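Side-chain contacts in pathogenicity island protein (Staphylococcus aureus subsp. aureus, PDB 3HL6), which is of unknown function but is encoded as ORF9 of staphylococcal pathogenicity island 3, a mobile genetic element, and forms an assembly of two chains: residues Leu18-Tyr21 and Thr22-Glu26; Asp102-Ala105 and Ser106-Glu110; Ile156-Leu159 and Tyr160-Thr164. All blocks are in the same frame, centred on the assembly; numbering follows the deposited sequence.

Contact 1 of 3, residues Leu18-Tyr21 and Thr22-Glu26; sequences LRYY and TGLLE
Y21 and L25 meet one helical turn apart, with L25 CD2 4.4 Å from Y21 CZ and oblique to the ring. Y21 suits this buried place because its ring offers a broad apolar surface while its hydroxyl can still find a polar partner. Y20 and L24 pair differently: L24 CD1 comes to the ring edge, near its plane, 4.3 Å from Y20 CD1. T22 turns back on the preceding turn. With chi1 at 65°, its OG1 sits between the backbone N and the carbonyl carbon, 3.1 Å from R19 O, while its methyl CG2 lies 3.4 Å from L18 O. The hydroxyl is hydrogen-bonded to T76 OG1 of the second subunit. The backbone beneath is helical: T22 N bonds to L18 O at 3.2 Å and almost straight (175°), and L24 N to Y20 O at 2.7 Å.

Further out, E9 bridges two polar ends, its OE1 in a salt bridge with R19 NH1 and its OE2 hydrogen-bonded to Y20 OH, while Y21 OH bonds to S51 O. R19 NE makes a second salt bridge, to E77 of the second subunit, and T22, short and with both a methyl and a hydroxyl, packs on T22 of that subunit. This is the helix of a beta-alpha-beta unit, helix 13-30 between the parallel strands 4-6 and 33-37, with one side against strand 44-49 and another at the dimer interface.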
loop_
_atom_site.group_PDB
_atom_site.type_symbol
_atom_site.label_atom_id
_atom_site.label_comp_id
_atom_site.label_asym_id
_atom_site.label_seq_id
_atom_site.Cartn_x
_atom_site.Cartn_y
_atom_site.Cartn_z
ATOM N N LEU B 18 -4.322 0.209 -6.068
ATOM C CA LEU B 18 -2.897 -0.062 -6.263
ATOM C C LEU B 18 -2.738 -1.411 -6.944
ATOM O O LEU B 18 -1.928 -1.576 -7.846
ATOM C CB LEU B 18 -2.117 -0.022 -4.916
ATOM C CG LEU B 18 -0.569 -0.053 -4.928
ATOM C CD1 LEU B 18 -0.052 1.102 -5.735
ATOM C CD2 LEU B 18 0.079 -0.020 -3.506
ATOM N N ARG B 19 -3.545 -2.381 -6.536
ATOM C CA ARG B 19 -3.429 -3.719 -7.105
ATOM C C ARG B 19 -3.844 -3.792 -8.579
ATOM O O ARG B 19 -3.263 -4.525 -9.388
ATOM C CB ARG B 19 -4.265 -4.729 -6.323
ATOM C CG ARG B 19 -4.004 -6.113 -6.835
ATOM C CD ARG B 19 -4.910 -7.131 -6.292
ATOM N NE ARG B 19 -4.662 -8.392 -6.984
ATOM C CZ ARG B 19 -5.519 -8.991 -7.808
ATOM N NH1 ARG B 19 -6.718 -8.458 -8.040
ATOM N NH2 ARG B 19 -5.173 -10.131 -8.388
ATOM N N TYR B 20 -4.880 -3.060 -8.937
ATOM C CA TYR B 20 -5.295 -3.117 -10.321
ATOM C C TYR B 20 -4.339 -2.279 -11.129
ATOM O O TYR B 20 -4.045 -2.613 -12.254
ATOM C CB TYR B 20 -6.791 -2.757 -10.486
ATOM C CG TYR B 20 -7.636 -3.985 -10.172
ATOM C CD1 TYR B 20 -7.983 -4.891 -11.174
ATOM C CD2 TYR B 20 -8.013 -4.287 -8.864
ATOM C CE1 TYR B 20 -8.714 -6.046 -10.893
ATOM C CE2 TYR B 20 -8.750 -5.447 -8.563
ATOM C CZ TYR B 20 -9.092 -6.327 -9.591
ATOM O OH TYR B 20 -9.818 -7.488 -9.326
ATOM N N TYR B 21 -3.809 -1.217 -10.535
ATOM C CA TYR B 21 -2.937 -0.337 -11.284
ATOM C C TYR B 21 -1.722 -1.085 -11.793
ATOM O O TYR B 21 -1.370 -1.015 -12.965
ATOM C CB TYR B 21 -2.489 0.861 -10.452
ATOM C CG TYR B 21 -1.468 1.689 -11.183
ATOM C CD1 TYR B 21 -0.168 1.803 -10.705
ATOM C CD2 TYR B 21 -1.783 2.325 -12.365
ATOM C CE1 TYR B 21 0.764 2.538 -11.354
ATOM C CE2 TYR B 21 -0.851 3.060 -13.030
ATOM C CZ TYR B 21 0.436 3.162 -12.500
ATOM O OH TYR B 21 1.403 3.882 -13.145
ATOM N N THR B 22 -1.076 -1.820 -10.912
ATOM C CA THR B 22 0.000 -2.654 -11.355
ATOM C C THR B 22 -0.543 -3.756 -12.250
ATOM O O THR B 22 -0.003 -4.030 -13.310
ATOM C CB THR B 22 0.713 -3.259 -10.164
ATOM O OG1 THR B 22 -0.204 -4.132 -9.489
ATOM C CG2 THR B 22 1.174 -2.156 -9.226
ATOM N N GLY B 23 -1.626 -4.385 -11.837
ATOM C CA GLY B 23 -2.280 -5.369 -12.689
ATOM C C GLY B 23 -2.426 -4.954 -14.150
ATOM O O GLY B 23 -2.095 -5.722 -15.046
ATOM N N LEU B 24 -2.919 -3.743 -14.386
ATOM C CA LEU B 24 -3.358 -3.338 -15.716
ATOM C C LEU B 24 -2.332 -2.488 -16.465
ATOM O O LEU B 24 -2.608 -2.001 -17.568
ATOM C CB LEU B 24 -4.681 -2.596 -15.620
ATOM C CG LEU B 24 -5.816 -3.549 -15.253
ATOM C CD1 LEU B 24 -7.050 -2.778 -14.792
ATOM C CD2 LEU B 24 -6.119 -4.466 -16.431
ATOM N N LEU B 25 -1.160 -2.318 -15.851
ATOM C CA LEU B 25 -0.173 -1.343 -16.301
ATOM C C LEU B 25 0.309 -1.588 -17.742
ATOM O O LEU B 25 0.172 -0.729 -18.621
ATOM C CB LEU B 25 1.021 -1.353 -15.340
ATOM C CG LEU B 25 2.176 -0.394 -15.657
ATOM C CD1 LEU B 25 1.580 0.815 -16.275
ATOM C CD2 LEU B 25 2.905 0.005 -14.409
ATOM N N GLU B 26 0.885 -2.765 -17.969
ATOM C CA GLU B 26 1.186 -3.251 -19.317
ATOM C C GLU B 26 -0.013 -3.143 -20.295
ATOM O O GLU B 26 -0.014 -2.313 -21.212
ATOM C CB GLU B 26 1.732 -4.686 -19.232
ATOM C CG GLU B 26 3.125 -4.765 -18.565
ATOM C CD GLU B 26 3.094 -4.916 -17.008
ATOM O OE1 GLU B 26 2.008 -4.638 -16.362
ATOM O OE2 GLU B 26 4.172 -5.308 -16.428
#

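Contact 2 of 3, residues Asp102-Ala105 and Ser106-Glu110; sequences DMMA and SQLFE
M103 and Q107 run side by side and in the same direction, an i to i+4 pair in the last turns of helix 100-109. Both chains bend at chi2, M103 at 68° and Q107 at -58°, which brings the methyl CE of M103 3.8 Å from Q107 NE2. Two flexible, unbranched residues can fold in this way, and the glutamine keeps a polar end on a partly exposed side.

M104 takes the contrasting shape. Its chain is extended throughout, carrying CE away from the helix to within 4.4 Å of L108 CD2, and the side chain packs against F42, I166, L173 and L177, so a long apolar chain fills a buried place. A105 is small enough to leave room for an aromatic ring: its CB is 4.2 Å from F109 CD2. F109 CG lies beside its own backbone N, and ring atom CD2 comes 3.4 Å from A105 O, which lies oblique to the ring. L108 CG rests 3.9 Å above one face of the same ring, offset toward its rim.

A105 O accepts a hydrogen bond from F109 N (2.7 Å) and a weak one from L108 N. Helix 191-208 holds this side, with D102 OD1 bonded to Y208 OH and F109 packed on L204.

E110 is the first residue to leave helical geometry. Its side chain reaches back over the final turn, where S106 OG donates to E110 OE1 at 3.1 Å, arriving on the anti side and 22° out of the carboxylate plane.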
loop_
_atom_site.group_PDB
_atom_site.type_symbol
_atom_site.label_atom_id
_atom_site.label_comp_id
_atom_site.label_asym_id
_atom_site.label_seq_id
_atom_site.Cartn_x
_atom_site.Cartn_y
_atom_site.Cartn_z
ATOM N N ASP B 102 -9.589 14.835 8.146
ATOM C CA ASP B 102 -9.147 16.202 8.422
ATOM C C ASP B 102 -8.011 16.641 7.507
ATOM O O ASP B 102 -7.925 17.816 7.121
ATOM C CB ASP B 102 -8.670 16.344 9.858
ATOM C CG ASP B 102 -9.788 16.180 10.847
ATOM O OD1 ASP B 102 -10.943 16.392 10.437
ATOM O OD2 ASP B 102 -9.494 15.840 12.015
ATOM N N MET B 103 -7.152 15.698 7.145
ATOM C CA MET B 103 -6.144 16.010 6.166
ATOM C C MET B 103 -6.780 16.503 4.885
ATOM O O MET B 103 -6.304 17.489 4.287
ATOM C CB MET B 103 -5.251 14.830 5.883
ATOM C CG MET B 103 -4.112 15.218 4.964
ATOM S SD MET B 103 -2.928 16.339 5.722
ATOM C CE MET B 103 -1.799 16.658 4.367
ATOM N N MET B 104 -7.856 15.840 4.461
ATOM C CA MET B 104 -8.485 16.214 3.199
ATOM C C MET B 104 -9.267 17.513 3.374
ATOM O O MET B 104 -9.205 18.397 2.532
ATOM C CB MET B 104 -9.348 15.068 2.665
ATOM C CG MET B 104 -10.074 15.372 1.395
ATOM S SD MET B 104 -11.174 14.086 0.753
ATOM C CE MET B 104 -11.635 14.905 -0.753
ATOM N N ALA B 105 -9.979 17.636 4.495
ATOM C CA ALA B 105 -10.729 18.849 4.829
ATOM C C ALA B 105 -9.827 20.077 4.877
ATOM O O ALA B 105 -10.185 21.167 4.401
ATOM C CB ALA B 105 -11.443 18.669 6.165
ATOM N N SER B 106 -8.653 19.890 5.463
ATOM C CA SER B 106 -7.600 20.906 5.443
ATOM C C SER B 106 -7.266 21.342 4.048
ATOM O O SER B 106 -7.397 22.511 3.726
ATOM C CB SER B 106 -6.347 20.353 6.087
ATOM O OG SER B 106 -5.651 21.406 6.690
ATOM N N GLN B 107 -6.859 20.396 3.204
ATOM C CA GLN B 107 -6.472 20.734 1.838
ATOM C C GLN B 107 -7.582 21.386 1.045
ATOM O O GLN B 107 -7.323 22.170 0.143
ATOM C CB GLN B 107 -5.999 19.500 1.085
ATOM C CG GLN B 107 -4.746 18.920 1.641
ATOM C CD GLN B 107 -3.610 19.907 1.640
ATOM O OE1 GLN B 107 -3.437 20.686 0.696
ATOM N NE2 GLN B 107 -2.819 19.887 2.702
ATOM N N LEU B 108 -8.816 21.032 1.363
ATOM C CA LEU B 108 -9.970 21.504 0.632
ATOM C C LEU B 108 -10.439 22.866 1.162
ATOM O O LEU B 108 -10.793 23.759 0.381
ATOM C CB LEU B 108 -11.065 20.453 0.756
ATOM C CG LEU B 108 -12.370 20.434 -0.027
ATOM C CD1 LEU B 108 -12.205 20.898 -1.454
ATOM C CD2 LEU B 108 -12.886 19.012 -0.001
ATOM N N PHE B 109 -10.414 23.047 2.476
ATOM C CA PHE B 109 -11.063 24.200 3.080
ATOM C C PHE B 109 -10.135 25.192 3.766
ATOM O O PHE B 109 -10.526 26.325 4.018
ATOM C CB PHE B 109 -12.047 23.722 4.144
ATOM C CG PHE B 109 -13.167 22.908 3.611
ATOM C CD1 PHE B 109 -13.836 23.299 2.468
ATOM C CD2 PHE B 109 -13.546 21.742 4.255
ATOM C CE1 PHE B 109 -14.898 22.550 1.987
ATOM C CE2 PHE B 109 -14.599 20.981 3.781
ATOM C CZ PHE B 109 -15.277 21.379 2.645
ATOM N N GLU B 110 -8.925 24.773 4.104
ATOM C CA GLU B 110 -7.979 25.665 4.744
ATOM C C GLU B 110 -6.723 25.941 3.918
ATOM O O GLU B 110 -5.658 26.165 4.474
ATOM C CB GLU B 110 -7.554 25.082 6.085
ATOM C CG GLU B 110 -8.662 25.010 7.094
ATOM C CD GLU B 110 -8.213 24.358 8.369
ATOM O OE1 GLU B 110 -7.185 23.615 8.317
ATOM O OE2 GLU B 110 -8.887 24.577 9.417
#

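Contact 3 of 3, residues Ile156-Leu159 and Tyr160-Thr164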
loop_
_atom_site.group_PDB
_atom_site.type_symbol
_atom_site.label_atom_id
_atom_site.label_comp_id
_atom_site.label_asym_id
_atom_site.label_seq_id
_atom_site.Cartn_x
_atom_site.Cartn_y
_atom_site.Cartn_z
ATOM N N ILE B 156 -6.075 19.374 -6.607
ATOM C CA ILE B 156 -7.180 18.452 -6.800
ATOM C C ILE B 156 -6.698 17.001 -6.853
ATOM O O ILE B 156 -7.323 16.095 -6.267
ATOM C CB ILE B 156 -8.025 18.844 -8.015
ATOM C CG1 ILE B 156 -8.726 20.169 -7.707
ATOM C CG2 ILE B 156 -9.069 17.795 -8.271
ATOM C CD1 ILE B 156 -9.276 20.886 -8.904
ATOM N N GLU B 157 -5.546 16.797 -7.490
ATOM C CA GLU B 157 -5.046 15.433 -7.680
ATOM C C GLU B 157 -4.782 14.850 -6.328
ATOM O O GLU B 157 -5.123 13.701 -6.024
ATOM C CB GLU B 157 -3.796 15.405 -8.558
ATOM C CG GLU B 157 -4.104 15.637 -10.024
ATOM C CD GLU B 157 -2.862 15.653 -10.900
ATOM O OE1 GLU B 157 -1.747 15.814 -10.362
ATOM O OE2 GLU B 157 -3.006 15.491 -12.139
ATOM N N MET B 158 -4.219 15.682 -5.487
ATOM C CA MET B 158 -3.897 15.272 -4.145
ATOM C C MET B 158 -5.145 15.061 -3.252
ATOM O O MET B 158 -5.213 14.108 -2.500
ATOM C CB MET B 158 -2.913 16.274 -3.554
ATOM C CG MET B 158 -2.251 15.751 -2.357
ATOM S SD MET B 158 -2.732 16.814 -1.019
ATOM C CE MET B 158 -1.082 17.182 -0.325
ATOM N N LEU B 159 -6.135 15.939 -3.365
ATOM C CA LEU B 159 -7.483 15.663 -2.829
ATOM C C LEU B 159 -7.999 14.318 -3.303
ATOM O O LEU B 159 -8.456 13.509 -2.517
ATOM C CB LEU B 159 -8.468 16.785 -3.205
ATOM C CG LEU B 159 -8.263 18.112 -2.459
ATOM C CD1 LEU B 159 -9.078 19.219 -3.079
ATOM C CD2 LEU B 159 -8.608 17.935 -0.994
ATOM N N TYR B 160 -7.891 14.047 -4.589
ATOM C CA TYR B 160 -8.304 12.730 -5.044
ATOM C C TYR B 160 -7.584 11.600 -4.335
ATOM O O TYR B 160 -8.188 10.593 -4.043
ATOM C CB TYR B 160 -8.175 12.592 -6.552
ATOM C CG TYR B 160 -9.393 13.100 -7.243
ATOM C CD1 TYR B 160 -10.354 12.224 -7.741
ATOM C CD2 TYR B 160 -9.611 14.449 -7.361
ATOM C CE1 TYR B 160 -11.482 12.686 -8.369
ATOM C CE2 TYR B 160 -10.722 14.930 -7.988
ATOM C CZ TYR B 160 -11.669 14.047 -8.488
ATOM O OH TYR B 160 -12.792 14.556 -9.123
ATOM N N GLN B 161 -6.294 11.749 -4.068
ATOM C CA GLN B 161 -5.503 10.668 -3.484
ATOM C C GLN B 161 -5.909 10.386 -2.040
ATOM O O GLN B 161 -6.082 9.234 -1.649
ATOM C CB GLN B 161 -4.004 10.986 -3.570
ATOM C CG GLN B 161 -3.466 10.939 -5.001
ATOM C CD GLN B 161 -2.044 11.514 -5.140
ATOM O OE1 GLN B 161 -1.635 12.403 -4.399
ATOM N NE2 GLN B 161 -1.303 10.995 -6.069
ATOM N N LEU B 162 -6.043 11.447 -1.251
ATOM C CA LEU B 162 -6.662 11.348 0.059
ATOM C C LEU B 162 -8.014 10.627 -0.005
ATOM O O LEU B 162 -8.270 9.716 0.791
ATOM C CB LEU B 162 -6.819 12.742 0.663
ATOM C CG LEU B 162 -5.462 13.390 0.885
ATOM C CD1 LEU B 162 -5.548 14.846 1.302
ATOM C CD2 LEU B 162 -4.733 12.564 1.946
ATOM N N ALA B 163 -8.847 10.986 -0.974
ATOM C CA ALA B 163 -10.221 10.478 -0.991
ATOM C C ALA B 163 -10.258 8.946 -1.047
ATOM O O ALA B 163 -11.152 8.321 -0.461
ATOM C CB ALA B 163 -11.045 11.086 -2.146
ATOM N N THR B 164 -9.270 8.347 -1.715
ATOM C CA THR B 164 -9.244 6.914 -1.870
ATOM C C THR B 164 -8.852 6.190 -0.590
ATOM O O THR B 164 -8.935 4.951 -0.533
ATOM C CB THR B 164 -8.275 6.454 -2.986
ATOM O OG1 THR B 164 -6.919 6.776 -2.631
ATOM C CG2 THR B 164 -8.650 7.077 -4.332
#
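Helix 152-163 runs through the middle of the chain, between the five-stranded mixed sheet and the helices behind it, and I156 and Y160 meet on it one turn apart. The two side chains lie alongside, pointing the same way. The methyl branch of I156 makes the touch: CG2 stands anti to the backbone N and comes 3.3 Å from Y160 CE2, a tight fit. I156 O is also close: it lies in the ring plane at its edge, 3.0 Å from Y160 CD2. That oxygen also accepts the backbone bond from Y160 N (2.7 Å), so a single carbonyl meets both the amide and the ring of the same tyrosine.

Around the helix, M158 lies across Q161 at about a right angle, with CG 4.0 Å from Q161 OE1. M158 is bent at chi2 (-117°) and chi3, well away from staggered values, and SD comes 4.1 Å from L162 CD1. The flexible thioether chain can take this bend and lay SD against L162 at a partly exposed position. At the end of the segment, T164 OG1 donates to Q161 O at 2.8 Å, while S82 OG also bonds to that carbonyl.

The polar ends point to the sheet. Y160 OH pairs with V57 N, and its ring stacks on F68. Q161 NE2 bonds to L70 O and E157 OE2 to E69 N, both on strand 68-71, one of the two outermost strands of the sheet within this chain. The helix thus does two chemical jobs: its apolar groups fill a buried layer, while its hydroxyl, amide and carboxylate groups satisfy backbone groups of the strands, which should fix the helix's rotation against the sheet.

How the contacts relate
The three contacts follow one another along the chain, each along one helix (13-30, 100-109 and 152-163), contact 2 running one residue past its helix. Contacts 1 and 2 lie on opposite sides of the chain's centre, their centres 29 Å apart. Contact 3, near that centre, is 18 Å from contact 1 and 11 Å from contact 2, centre to centre. Only contacts 2 and 3 touch: L159 CD2 packs 3.6 Å from M104 O and 3.7 Å from Q107 CB. Contact 1 stays about 8 Å from contact 3 between nearest atoms. With L159 packed against helix 100-109 and Y160 against the sheet, helix 152-163 joins the two, while helix 13-30 faces the second subunit.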